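Local coordinates for protein LAO/AO transport system kinase (Escherichia coli, PDB 2P67) that is a member of the MeaB family within the P-loop NTPase clan, an alpha/beta protein with helices packed around a parallel beta sheet, at residues 83-88 / 149-154; 88-93 / 139-144; 196-201 / 234-239; 203-208 / 239-244. All coordinates share one frame; numbering follows the deposited sequence. Where two conformers were deposited one is given.

Three of the four contacts lie in the two halves of one parallel sheet, and contact 4 in the loops beyond one edge. Contacts 1 and 2 share A88: contact 1 pairs strands 87-92 and 151-157, and contact 2 covers the first of them with helix 133-146. Their centres are about 11 Å apart, and a probable hydrogen bond from I90 N to I153 O, 2.7 Å, carries the pairing onward. Contact 3 joins the last two strands, its centre about 20 Å from that of contact 1. Contact 4 continues it through T239 into loops facing the probable P-loop. The sodium ion, bound by R272 and S276, lies about 9 Å from the side chain of M141 in contact 2.

Contact 1 of 4, residues 83-88 / 149-154; sequences EGLKVA and YDVVIV
K86 and D150 open the pairing of two parallel neighbours, strands 87-92 and 151-157, in the central sheet of a P-loop NTPase fold. Two atoms carry this junction. The carboxylate oxygen D150 OD2 takes the N-H of K86 through its anti lone pair at 2.9 Å, an almost straight bond (168°). In return K86 O accepts two donors: V151 N, at 3.2 Å, comes nearly along the carbonyl direction, whereas D150 N, closer at 2.8 Å, is tilted from the carbonyl plane and makes a more bent bond. D150 thus grips the incoming chain by main chain and side chain together. The side chains of L85 and D150 cross at about a right angle, L85 CD2 lying 3.7 Å from D150 CG.

Beyond this the regular parallel ladder takes over, A88 giving its N-H to V151 O and accepting from I153 N. Side chains then fill both faces. On one, A88 CB sits over the ring of Y149, 4.2 Å from its centroid and offset toward the rim, in a CH-pi contact; the edge of the same ring meets the backbone of K86. On the other, V87 CG2, in one of two deposited conformers, packs against V151 CB and I153 CD1, and V87 and I153 both touch helix 69-82. In the second shell, Y149 O is bonded by T56 OG1, and strand 151-157 pairs on its far side with L57 and L59.

The lysine chain runs past the carboxylate, K86 CE being 3.6 Å from D150 OD2, but a bend at chi3 (-76°) accompanies its path to a hydrogen bond between NZ and G148 O.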
loop_
_atom_site.group_PDB
_atom_site.type_symbol
_atom_site.label_atom_id
_atom_site.label_comp_id
_atom_site.label_asym_id
_atom_site.label_seq_id
_atom_site.Cartn_x
_atom_site.Cartn_y
_atom_site.Cartn_z
ATOM N N GLU A 83 -11.865 36.168 -2.117
ATOM C CA GLU A 83 -11.854 35.951 -3.569
ATOM C C GLU A 83 -13.271 35.829 -4.135
ATOM O O GLU A 83 -13.447 35.608 -5.332
ATOM C CB GLU A 83 -11.063 34.686 -3.942
ATOM C CG GLU A 83 -9.547 34.739 -3.671
ATOM C CD GLU A 83 -8.785 35.636 -4.639
ATOM O OE1 GLU A 83 -9.037 35.574 -5.867
ATOM O OE2 GLU A 83 -7.917 36.400 -4.166
ATOM N N GLY A 84 -14.271 35.938 -3.263
ATOM C CA GLY A 84 -15.677 35.799 -3.647
ATOM C C GLY A 84 -16.154 34.356 -3.792
ATOM O O GLY A 84 -17.128 34.096 -4.504
ATOM N N LEU A 85 -15.473 33.411 -3.131
ATOM C CA LEU A 85 -15.871 31.999 -3.213
ATOM C C LEU A 85 -16.666 31.556 -1.975
ATOM O O LEU A 85 -16.547 32.148 -0.901
ATOM C CB LEU A 85 -14.642 31.083 -3.413
ATOM C CG LEU A 85 -13.778 31.311 -4.669
ATOM C CD1 LEU A 85 -12.425 30.604 -4.541
ATOM C CD2 LEU A 85 -14.512 30.881 -5.932
ATOM N N LYS A 86 -17.466 30.511 -2.152
ATOM C CA LYS A 86 -18.211 29.878 -1.075
ATOM C C LYS A 86 -17.429 28.621 -0.685
ATOM O O LYS A 86 -17.143 27.771 -1.552
ATOM C CB LYS A 86 -19.628 29.511 -1.548
ATOM C CG LYS A 86 -20.500 30.745 -1.895
ATOM C CD LYS A 86 -21.799 30.346 -2.620
ATOM C CE LYS A 86 -21.546 29.978 -4.094
ATOM N NZ LYS A 86 -22.795 29.563 -4.822
ATOM N N VAL A 87 -17.065 28.518 0.594
ATOM C CA VAL A 87 -16.261 27.389 1.080
ATOM C C VAL A 87 -16.923 26.648 2.246
ATOM O O VAL A 87 -17.392 27.267 3.213
ATOM C CB VAL A 87 -14.784 27.809 1.428
ATOM C CG1 VAL A 87 -14.745 28.820 2.558
ATOM C CG2 VAL A 87 -13.912 26.595 1.756
ATOM N N ALA A 88 -16.956 25.323 2.134
ATOM C CA ALA A 88 -17.502 24.440 3.165
ATOM C C ALA A 88 -16.330 23.676 3.766
ATOM O O ALA A 88 -15.377 23.319 3.042
ATOM C CB ALA A 88 -18.506 23.455 2.562
ATOM N N TYR A 149 -21.354 25.073 -3.304
ATOM C CA TYR A 149 -20.063 25.496 -2.775
ATOM C C TYR A 149 -18.968 25.408 -3.851
ATOM O O TYR A 149 -18.953 24.487 -4.647
ATOM C CB TYR A 149 -19.714 24.736 -1.462
ATOM C CG TYR A 149 -20.572 25.296 -0.366
ATOM C CD1 TYR A 149 -20.116 26.355 0.410
ATOM C CD2 TYR A 149 -21.874 24.843 -0.171
ATOM C CE1 TYR A 149 -20.906 26.935 1.377
ATOM C CE2 TYR A 149 -22.696 25.433 0.801
ATOM C CZ TYR A 149 -22.190 26.475 1.570
ATOM O OH TYR A 149 -22.953 27.101 2.524
ATOM N N ASP A 150 -18.074 26.393 -3.866
ATOM C CA ASP A 150 -16.987 26.455 -4.822
ATOM C C ASP A 150 -15.834 25.545 -4.422
ATOM O O ASP A 150 -15.187 24.912 -5.283
ATOM C CB ASP A 150 -16.487 27.882 -4.931
ATOM C CG ASP A 150 -17.525 28.809 -5.549
ATOM O OD1 ASP A 150 -17.846 28.639 -6.740
ATOM O OD2 ASP A 150 -18.038 29.666 -4.828
ATOM N N VAL A 151 -15.596 25.487 -3.112
ATOM C CA VAL A 151 -14.503 24.701 -2.541
ATOM C C VAL A 151 -15.062 23.978 -1.324
ATOM O O VAL A 151 -15.728 24.601 -0.485
ATOM C CB VAL A 151 -13.351 25.612 -2.057
ATOM C CG1 VAL A 151 -12.210 24.776 -1.411
ATOM C CG2 VAL A 151 -12.804 26.456 -3.218
ATOM N N VAL A 152 -14.829 22.674 -1.256
ATOM C CA VAL A 152 -15.114 21.892 -0.049
ATOM C C VAL A 152 -13.806 21.352 0.499
ATOM O O VAL A 152 -13.045 20.708 -0.237
ATOM C CB VAL A 152 -16.034 20.671 -0.314
ATOM C CG1 VAL A 152 -16.467 20.040 1.021
ATOM C CG2 VAL A 152 -17.245 21.077 -1.130
ATOM N N ILE A 153 -13.566 21.600 1.784
ATOM C CA ILE A 153 -12.345 21.165 2.461
ATOM C C ILE A 153 -12.690 20.104 3.480
ATOM O O ILE A 153 -13.503 20.351 4.385
ATOM C CB ILE A 153 -11.666 22.339 3.191
ATOM C CG1 ILE A 153 -11.340 23.469 2.202
ATOM C CG2 ILE A 153 -10.379 21.869 3.905
ATOM C CD1 ILE A 153 -10.760 24.709 2.863
ATOM N N VAL A 154 -12.098 18.921 3.331
ATOM C CA VAL A 154 -12.235 17.903 4.351
ATOM C C VAL A 154 -10.948 17.918 5.175
ATOM O O VAL A 154 -9.832 17.887 4.628
ATOM C CB VAL A 154 -12.617 16.504 3.762
ATOM C CG1 VAL A 154 -11.521 15.931 2.837
ATOM C CG2 VAL A 154 -12.984 15.521 4.880
#

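Contact 2 of 4, residues 88-93 / 139-144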
loop_
_atom_site.group_PDB
_atom_site.type_symbol
_atom_site.label_atom_id
_atom_site.label_comp_id
_atom_site.label_asym_id
_atom_site.label_seq_id
_atom_site.Cartn_x
_atom_site.Cartn_y
_atom_site.Cartn_z
ATOM N N ALA A 88 -16.956 25.323 2.134
ATOM C CA ALA A 88 -17.502 24.440 3.165
ATOM C C ALA A 88 -16.330 23.676 3.766
ATOM O O ALA A 88 -15.377 23.319 3.042
ATOM C CB ALA A 88 -18.506 23.455 2.562
ATOM N N VAL A 89 -16.401 23.444 5.076
ATOM C CA VAL A 89 -15.372 22.683 5.800
ATOM C C VAL A 89 -16.030 21.481 6.497
ATOM O O VAL A 89 -16.967 21.654 7.297
ATOM C CB VAL A 89 -14.623 23.570 6.813
ATOM C CG1 VAL A 89 -13.567 22.751 7.577
ATOM C CG2 VAL A 89 -13.922 24.705 6.090
ATOM N N ILE A 90 -15.558 20.284 6.157
ATOM C CA ILE A 90 -16.012 19.050 6.781
ATOM C C ILE A 90 -14.888 18.609 7.721
ATOM O O ILE A 90 -13.820 18.199 7.271
ATOM C CB ILE A 90 -16.326 17.971 5.733
ATOM C CG1 ILE A 90 -17.319 18.514 4.676
ATOM C CG2 ILE A 90 -16.759 16.671 6.398
ATOM C CD1 ILE A 90 -18.644 19.018 5.252
ATOM N N ALA A 91 -15.153 18.736 9.013
ATOM C CA ALA A 91 -14.175 18.510 10.082
ATOM C C ALA A 91 -14.314 17.099 10.670
ATOM O O ALA A 91 -15.206 16.822 11.479
ATOM C CB ALA A 91 -14.328 19.604 11.158
ATOM N N VAL A 92 -13.454 16.187 10.224
ATOM C CA VAL A 92 -13.614 14.774 10.558
ATOM C C VAL A 92 -12.880 14.447 11.856
ATOM O O VAL A 92 -11.730 14.846 12.055
ATOM C CB VAL A 92 -13.165 13.842 9.409
ATOM C CG1 VAL A 92 -13.364 12.383 9.789
ATOM C CG2 VAL A 92 -13.929 14.176 8.096
ATOM N N ASP A 93 -13.560 13.745 12.751
ATOM C CA ASP A 93 -12.912 13.355 14.001
ATOM C C ASP A 93 -11.838 12.289 13.770
ATOM O O ASP A 93 -11.998 11.422 12.892
ATOM C CB ASP A 93 -13.939 12.931 15.059
ATOM C CG ASP A 93 -14.120 13.989 16.123
ATOM O OD1 ASP A 93 -13.716 13.738 17.284
ATOM O OD2 ASP A 93 -14.609 15.094 15.795
ATOM N N GLU A 139 -20.603 11.669 1.737
ATOM C CA GLU A 139 -21.990 12.086 1.535
ATOM C C GLU A 139 -22.206 13.581 1.880
ATOM O O GLU A 139 -22.891 14.313 1.149
ATOM C CB GLU A 139 -22.944 11.153 2.297
ATOM C CG GLU A 139 -22.879 9.733 1.746
ATOM C CD GLU A 139 -23.675 8.731 2.541
ATOM O OE1 GLU A 139 -23.983 8.997 3.733
ATOM O OE2 GLU A 139 -23.989 7.673 1.948
ATOM N N LEU A 140 -21.604 14.044 2.975
ATOM C CA LEU A 140 -21.726 15.439 3.342
ATOM C C LEU A 140 -21.071 16.336 2.279
ATOM O O LEU A 140 -21.594 17.398 1.973
ATOM C CB LEU A 140 -21.107 15.685 4.708
ATOM C CG LEU A 140 -21.709 14.925 5.906
ATOM C CD1 LEU A 140 -21.028 15.427 7.167
ATOM C CD2 LEU A 140 -23.221 15.121 6.029
ATOM N N MET A 141 -19.935 15.888 1.735
ATOM C CA MET A 141 -19.254 16.583 0.630
ATOM C C MET A 141 -20.177 16.711 -0.593
ATOM O O MET A 141 -20.275 17.789 -1.184
ATOM C CB MET A 141 -17.955 15.852 0.230
ATOM C CG MET A 141 -16.823 15.960 1.258
ATOM S SD MET A 141 -15.384 14.918 0.832
ATOM C CE MET A 141 -14.575 15.992 -0.390
ATOM N N LEU A 142 -20.865 15.623 -0.944
ATOM C CA LEU A 142 -21.862 15.660 -2.033
ATOM C C LEU A 142 -22.956 16.702 -1.794
ATOM O O LEU A 142 -23.302 17.460 -2.709
ATOM C CB LEU A 142 -22.487 14.282 -2.241
ATOM C CG LEU A 142 -21.626 13.152 -2.808
ATOM C CD1 LEU A 142 -22.490 11.916 -2.965
ATOM C CD2 LEU A 142 -20.968 13.544 -4.164
ATOM N N LEU A 143 -23.458 16.781 -0.558
ATOM C CA LEU A 143 -24.476 17.787 -0.212
ATOM C C LEU A 143 -23.926 19.193 -0.437
ATOM O O LEU A 143 -24.607 20.048 -1.021
ATOM C CB LEU A 143 -24.995 17.615 1.238
ATOM C CG LEU A 143 -25.858 16.356 1.445
ATOM C CD1 LEU A 143 -26.066 16.073 2.931
ATOM C CD2 LEU A 143 -27.191 16.467 0.719
ATOM N N CYS A 144 -22.684 19.431 -0.016
ATOM C CA CYS A 144 -22.058 20.725 -0.248
ATOM C C CYS A 144 -21.923 21.059 -1.744
ATOM O O CYS A 144 -22.109 22.215 -2.152
ATOM C CB CYS A 144 -20.706 20.802 0.447
ATOM S SG CYS A 144 -20.823 20.746 2.239
#
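C144 N donates to L140 O at 3.0 Å, the regular helical bond that sets L140 and C144 one turn apart, both on the side of helix 133-146 facing strand 87-92. No hydrogen bond crosses this interface, so shape and apolar contact carry it.

The sulfur of C144 is the projecting group. With SG beside the backbone N (chi1 -66°), it reaches 3.6 Å from A88 CB and 4.1 Å from I90 CD1, these two carbons lying roughly at right angles as seen from the sulfur. A88 and I90 are two residues apart on the strand and therefore point to the same face. I90 is the other half of the fit. Its chain turns twice, at chi1 and again at chi2 (-58°), and its end CD1 meets the base of L140 at CB, 4.2 Å away. Its CG1, meanwhile, faces M141 CG at 4.3 Å, so the methionine touches through its aliphatic shank and not through the sulfur. One isoleucine is thus held against three helix residues.

Further packing closes round this layer: M28 of helix 21-32 touches both L140 and C144, and V124 of strand 119-124 touches I90 and L140. E139, which takes no part in the strand contact, forms a salt bridge with R317 of the second subunit.

Strand and helix run nearly antiparallel (171°), their axes 9.5 Å apart. This is the geometry of a beta-alpha-beta crossover: helix 133-146 links strands 119-124 and 151-157 and passes over strand 87-92, which lies between them in the sheet.

Contact 3 of 4, residues 196-201 / 234-239; sequences ADLIVI and QPRVLT
I199 is bonded through both its N-H and its C=O to strand 236-239, in a beta-alpha-beta unit whose two parallel strands, 198-201 and 236-239, are joined through helix 209-225 and close one end of the sheet. The hydrogen bonds form a short, regular ladder. I199 N gives to R236 O at 3.0 Å, I199 O accepts from L238 N at 2.9 Å, and I201 N reaches L238 O, also at 2.9 Å. All three are close to straight, and the strand axes differ in direction by 21°, the usual mild twist.

Weaker CA-H...O contacts fill the intervals. V237 CA approaches I199 O at 3.3 Å, and P235, which has no N-H to offer, still brings its CA to D197 O. That carbonyl takes its hydrogen bond from W233 NE1.

Apolar contacts come from side chains lying alongside one another. I199 and V237 point the same way toward helix 209-225, I199 CB resting 4.0 Å from V237 CG1; L223 of that helix touches both. Further along this face T239 CG2 stands beside I201 CB. On the reverse face, L198 and V200 pack on helix 248-264.

Charged groups are paired outside the two strands. Buried D197 meets K229 NZ through OD1, and at the partly exposed border the extended chain of R236 leads away from the neighbouring strand to a salt bridge between NH1 and D257 OD2.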
loop_
_atom_site.group_PDB
_atom_site.type_symbol
_atom_site.label_atom_id
_atom_site.label_comp_id
_atom_site.label_asym_id
_atom_site.label_seq_id
_atom_site.Cartn_x
_atom_site.Cartn_y
_atom_site.Cartn_z
ATOM N N ALA A 196 0.925 13.138 -0.690
ATOM C CA ALA A 196 1.059 14.599 -0.602
ATOM C C ALA A 196 1.078 15.274 -1.962
ATOM O O ALA A 196 1.880 14.904 -2.815
ATOM C CB ALA A 196 2.319 15.001 0.193
ATOM N N ASP A 197 0.188 16.251 -2.167
ATOM C CA ASP A 197 0.286 17.142 -3.342
ATOM C C ASP A 197 1.025 18.429 -2.983
ATOM O O ASP A 197 1.785 18.986 -3.809
ATOM C CB ASP A 197 -1.097 17.446 -3.934
ATOM C CG ASP A 197 -1.787 16.188 -4.445
ATOM O OD1 ASP A 197 -1.090 15.328 -5.041
ATOM O OD2 ASP A 197 -3.003 16.039 -4.214
ATOM N N LEU A 198 0.749 18.909 -1.766
ATOM C CA LEU A 198 1.441 20.061 -1.176
ATOM C C LEU A 198 1.758 19.774 0.291
ATOM O O LEU A 198 0.959 19.155 0.988
ATOM C CB LEU A 198 0.576 21.335 -1.293
ATOM C CG LEU A 198 0.411 21.861 -2.723
ATOM C CD1 LEU A 198 -0.805 22.786 -2.875
ATOM C CD2 LEU A 198 1.690 22.554 -3.182
ATOM N N ILE A 199 2.936 20.205 0.753
ATOM C CA ILE A 199 3.279 20.177 2.162
ATOM C C ILE A 199 3.449 21.627 2.596
ATOM O O ILE A 199 4.055 22.430 1.864
ATOM C CB ILE A 199 4.616 19.434 2.460
ATOM C CG1 ILE A 199 4.547 17.979 1.970
ATOM C CG2 ILE A 199 4.956 19.501 3.965
ATOM C CD1 ILE A 199 3.825 17.026 2.863
ATOM N N VAL A 200 2.897 21.963 3.755
ATOM C CA VAL A 200 2.963 23.330 4.261
ATOM C C VAL A 200 3.554 23.312 5.677
ATOM O O VAL A 200 3.120 22.531 6.525
ATOM C CB VAL A 200 1.575 24.020 4.271
ATOM C CG1 VAL A 200 1.667 25.365 5.009
ATOM C CG2 VAL A 200 1.018 24.227 2.826
ATOM N N ILE A 201 4.553 24.162 5.924
ATOM C CA ILE A 201 5.133 24.287 7.259
ATOM C C ILE A 201 4.599 25.593 7.832
ATOM O O ILE A 201 4.955 26.677 7.358
ATOM C CB ILE A 201 6.704 24.299 7.247
ATOM C CG1 ILE A 201 7.301 23.218 6.307
ATOM C CG2 ILE A 201 7.269 24.222 8.684
ATOM C CD1 ILE A 201 7.095 21.733 6.740
ATOM N N GLN A 234 5.210 18.110 -9.889
ATOM C CA GLN A 234 6.215 17.965 -8.834
ATOM C C GLN A 234 5.584 18.525 -7.558
ATOM O O GLN A 234 5.207 19.703 -7.528
ATOM C CB GLN A 234 7.528 18.725 -9.136
ATOM C CG GLN A 234 8.711 18.187 -8.267
ATOM C CD GLN A 234 9.257 16.832 -8.781
ATOM O OE1 GLN A 234 9.578 16.686 -9.963
ATOM N NE2 GLN A 234 9.346 15.842 -7.899
ATOM N N PRO A 235 5.433 17.682 -6.509
ATOM C CA PRO A 235 4.896 18.212 -5.241
ATOM C C PRO A 235 5.694 19.416 -4.740
ATOM O O PRO A 235 6.926 19.458 -4.902
ATOM C CB PRO A 235 5.045 17.031 -4.271
ATOM C CG PRO A 235 4.968 15.808 -5.166
ATOM C CD PRO A 235 5.682 16.230 -6.439
ATOM N N ARG A 236 5.008 20.386 -4.140
ATOM C CA ARG A 236 5.662 21.607 -3.654
ATOM C C ARG A 236 5.589 21.677 -2.151
ATOM O O ARG A 236 4.634 21.172 -1.543
ATOM C CB ARG A 236 5.004 22.858 -4.234
ATOM C CG ARG A 236 5.044 22.931 -5.747
ATOM C CD ARG A 236 4.408 24.228 -6.245
ATOM N NE ARG A 236 4.351 24.232 -7.701
ATOM C CZ ARG A 236 3.767 25.172 -8.433
ATOM N NH1 ARG A 236 3.234 26.239 -7.842
ATOM N NH2 ARG A 236 3.737 25.049 -9.759
ATOM N N VAL A 237 6.602 22.299 -1.552
ATOM C CA VAL A 237 6.675 22.462 -0.116
ATOM C C VAL A 237 6.801 23.960 0.150
ATOM O O VAL A 237 7.781 24.598 -0.289
ATOM C CB VAL A 237 7.874 21.698 0.500
ATOM C CG1 VAL A 237 7.845 21.781 2.030
ATOM C CG2 VAL A 237 7.865 20.230 0.047
ATOM N N LEU A 238 5.807 24.501 0.847
ATOM C CA LEU A 238 5.736 25.937 1.114
ATOM C C LEU A 238 5.709 26.203 2.614
ATOM O O LEU A 238 5.436 25.312 3.394
ATOM C CB LEU A 238 4.510 26.557 0.433
ATOM C CG LEU A 238 4.404 26.393 -1.090
ATOM C CD1 LEU A 238 3.222 27.157 -1.654
ATOM C CD2 LEU A 238 5.688 26.832 -1.776
ATOM N N THR A 239 6.024 27.434 3.009
ATOM C CA THR A 239 5.900 27.825 4.405
ATOM C C THR A 239 4.954 29.019 4.496
ATOM O O THR A 239 4.759 29.762 3.513
ATOM C CB THR A 239 7.252 28.239 5.033
ATOM O OG1 THR A 239 7.655 29.491 4.458
ATOM C CG2 THR A 239 8.354 27.143 4.840
#

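Contact 4 of 4, residues 203-208 / 239-244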
loop_
_atom_site.group_PDB
_atom_site.type_symbol
_atom_site.label_atom_id
_atom_site.label_comp_id
_atom_site.label_asym_id
_atom_site.label_seq_id
_atom_site.Cartn_x
_atom_site.Cartn_y
_atom_site.Cartn_z
ATOM N N LYS A 203 3.706 28.464 10.955
ATOM C CA LYS A 203 4.412 29.116 12.081
ATOM C C LYS A 203 5.817 29.536 11.689
ATOM O O LYS A 203 6.748 29.504 12.511
ATOM C CB LYS A 203 4.409 28.255 13.352
ATOM C CG LYS A 203 3.003 27.879 13.832
ATOM C CD LYS A 203 3.020 27.010 15.079
ATOM C CE LYS A 203 1.590 26.644 15.468
ATOM N NZ LYS A 203 1.545 25.571 16.501
ATOM N N ASP A 204 5.957 29.940 10.430
ATOM C CA ASP A 204 7.151 30.625 9.952
ATOM C C ASP A 204 7.071 32.075 10.421
ATOM O O ASP A 204 6.819 32.992 9.633
ATOM C CB ASP A 204 7.275 30.561 8.417
ATOM C CG ASP A 204 8.672 30.961 7.928
ATOM O OD1 ASP A 204 9.543 31.198 8.790
ATOM O OD2 ASP A 204 8.898 31.038 6.696
ATOM N N ASP A 205 7.272 32.264 11.721
ATOM C CA ASP A 205 7.127 33.570 12.361
ATOM C C ASP A 205 8.020 33.643 13.594
ATOM O O ASP A 205 8.513 32.610 14.076
ATOM C CB ASP A 205 5.650 33.840 12.728
ATOM C CG ASP A 205 5.058 32.783 13.664
ATOM O OD1 ASP A 205 5.725 32.402 14.652
ATOM O OD2 ASP A 205 3.910 32.335 13.421
ATOM N N GLY A 206 8.218 34.858 14.105
ATOM C CA GLY A 206 9.043 35.068 15.291
ATOM C C GLY A 206 10.482 34.632 15.079
ATOM O O GLY A 206 11.141 35.073 14.139
ATOM N N ASP A 207 10.962 33.742 15.944
ATOM C CA ASP A 207 12.376 33.379 15.954
ATOM C C ASP A 207 12.738 32.011 15.358
ATOM O O ASP A 207 13.922 31.667 15.271
ATOM C CB ASP A 207 12.951 33.543 17.361
ATOM C CG ASP A 207 13.030 34.999 17.786
ATOM O OD1 ASP A 207 13.446 35.849 16.954
ATOM O OD2 ASP A 207 12.679 35.298 18.950
ATOM N N ASN A 208 11.757 31.231 14.921
ATOM C CA ASN A 208 12.121 29.929 14.368
ATOM C C ASN A 208 12.200 29.826 12.833
ATOM O O ASN A 208 11.880 28.785 12.272
ATOM C CB ASN A 208 11.314 28.779 14.992
ATOM C CG ASN A 208 9.819 28.976 14.891
ATOM O OD1 ASN A 208 9.283 29.972 15.381
ATOM N ND2 ASN A 208 9.124 28.004 14.283
ATOM N N THR A 239 6.024 27.434 3.009
ATOM C CA THR A 239 5.900 27.825 4.405
ATOM C C THR A 239 4.954 29.019 4.496
ATOM O O THR A 239 4.759 29.762 3.513
ATOM C CB THR A 239 7.252 28.239 5.033
ATOM O OG1 THR A 239 7.655 29.491 4.458
ATOM C CG2 THR A 239 8.354 27.143 4.840
ATOM N N CYS A 240 4.380 29.209 5.684
ATOM C CA CYS A 240 3.468 30.328 5.921
ATOM C C CYS A 240 3.459 30.714 7.385
ATOM O O CYS A 240 3.983 29.996 8.228
ATOM C CB CYS A 240 2.043 30.008 5.438
ATOM S SG CYS A 240 1.205 28.649 6.287
ATOM N N SER A 241 2.898 31.885 7.678
ATOM C CA SER A 241 2.501 32.213 9.041
ATOM C C SER A 241 1.030 32.568 8.994
ATOM O O SER A 241 0.684 33.663 8.558
ATOM C CB SER A 241 3.290 33.406 9.596
ATOM O OG SER A 241 2.943 33.614 10.962
ATOM N N ALA A 242 0.171 31.642 9.414
ATOM C CA ALA A 242 -1.271 31.907 9.422
ATOM C C ALA A 242 -1.563 33.156 10.259
ATOM O O ALA A 242 -2.243 34.064 9.802
ATOM C CB ALA A 242 -2.040 30.716 9.965
ATOM N N LEU A 243 -1.005 33.205 11.465
ATOM C CA LEU A 243 -1.307 34.296 12.404
ATOM C C LEU A 243 -0.765 35.674 12.011
ATOM O O LEU A 243 -1.240 36.687 12.530
ATOM C CB LEU A 243 -0.946 33.913 13.849
ATOM C CG LEU A 243 -1.920 32.949 14.565
ATOM C CD1 LEU A 243 -1.634 32.904 16.058
ATOM C CD2 LEU A 243 -3.412 33.295 14.321
ATOM N N GLU A 244 0.193 35.712 11.078
ATOM C CA GLU A 244 0.685 36.972 10.509
ATOM C C GLU A 244 0.133 37.251 9.115
ATOM O O GLU A 244 0.440 38.283 8.517
ATOM C CB GLU A 244 2.214 36.998 10.459
ATOM C CG GLU A 244 2.882 36.836 11.808
ATOM C CD GLU A 244 4.289 37.423 11.841
ATOM O OE1 GLU A 244 4.729 38.007 10.821
ATOM O OE2 GLU A 244 4.954 37.303 12.896
HETATM O O HOH W 1 1.265 30.968 12.379
#
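D204 and D205 close an N-K-D-D sequence that matches the NKxD motif of P-loop GTPases, and S241 begins an S-A-L that fits the serine-alanine motif following the last strand of that fold; in relatives these two loops border the nucleotide pocket. Here they are fastened together by one backbone and two hydroxyl bonds.

D204 N donates to C240 O at 3.0 Å, from a position tilted 28° off the carbonyl plane. The same aspartate extends its side chain, with CG opposite the backbone N (chi1 -166°), toward T239 at the end of strand 236-239, where T239 OG1 gives its proton to OD2 at 3.0 Å, arriving on the anti side and somewhat out of the carboxylate plane. D205 uses a different rotamer. Its CG is held between N and the carbonyl carbon (chi1 58°), and OD2 accepts from S241 OG through the anti lone pair at 2.9 Å. A water also donates to D205 OD2 at 3.2 Å and weakly accepts from L243 N, making a second, looser tie to the same loop. E244 comes alongside, its OE2 lying 3.5 Å from D205 CB.

D204 centres an inverse gamma turn with a weak D205 N to K203 O bond, and G206 then takes the positive-phi place of a type II' turn. K203 NZ reaches G66 O in the probable P-loop, while A242 N donates to N202 OD1.

Each hydroxyl donates to a different carboxylate, so the rotation of both acidic groups is restrained by one loop. Since E244 OE2 stands 5.1 Å from D205 OD2, any mutual repulsion may be moderated by the serine and water that donate to D205.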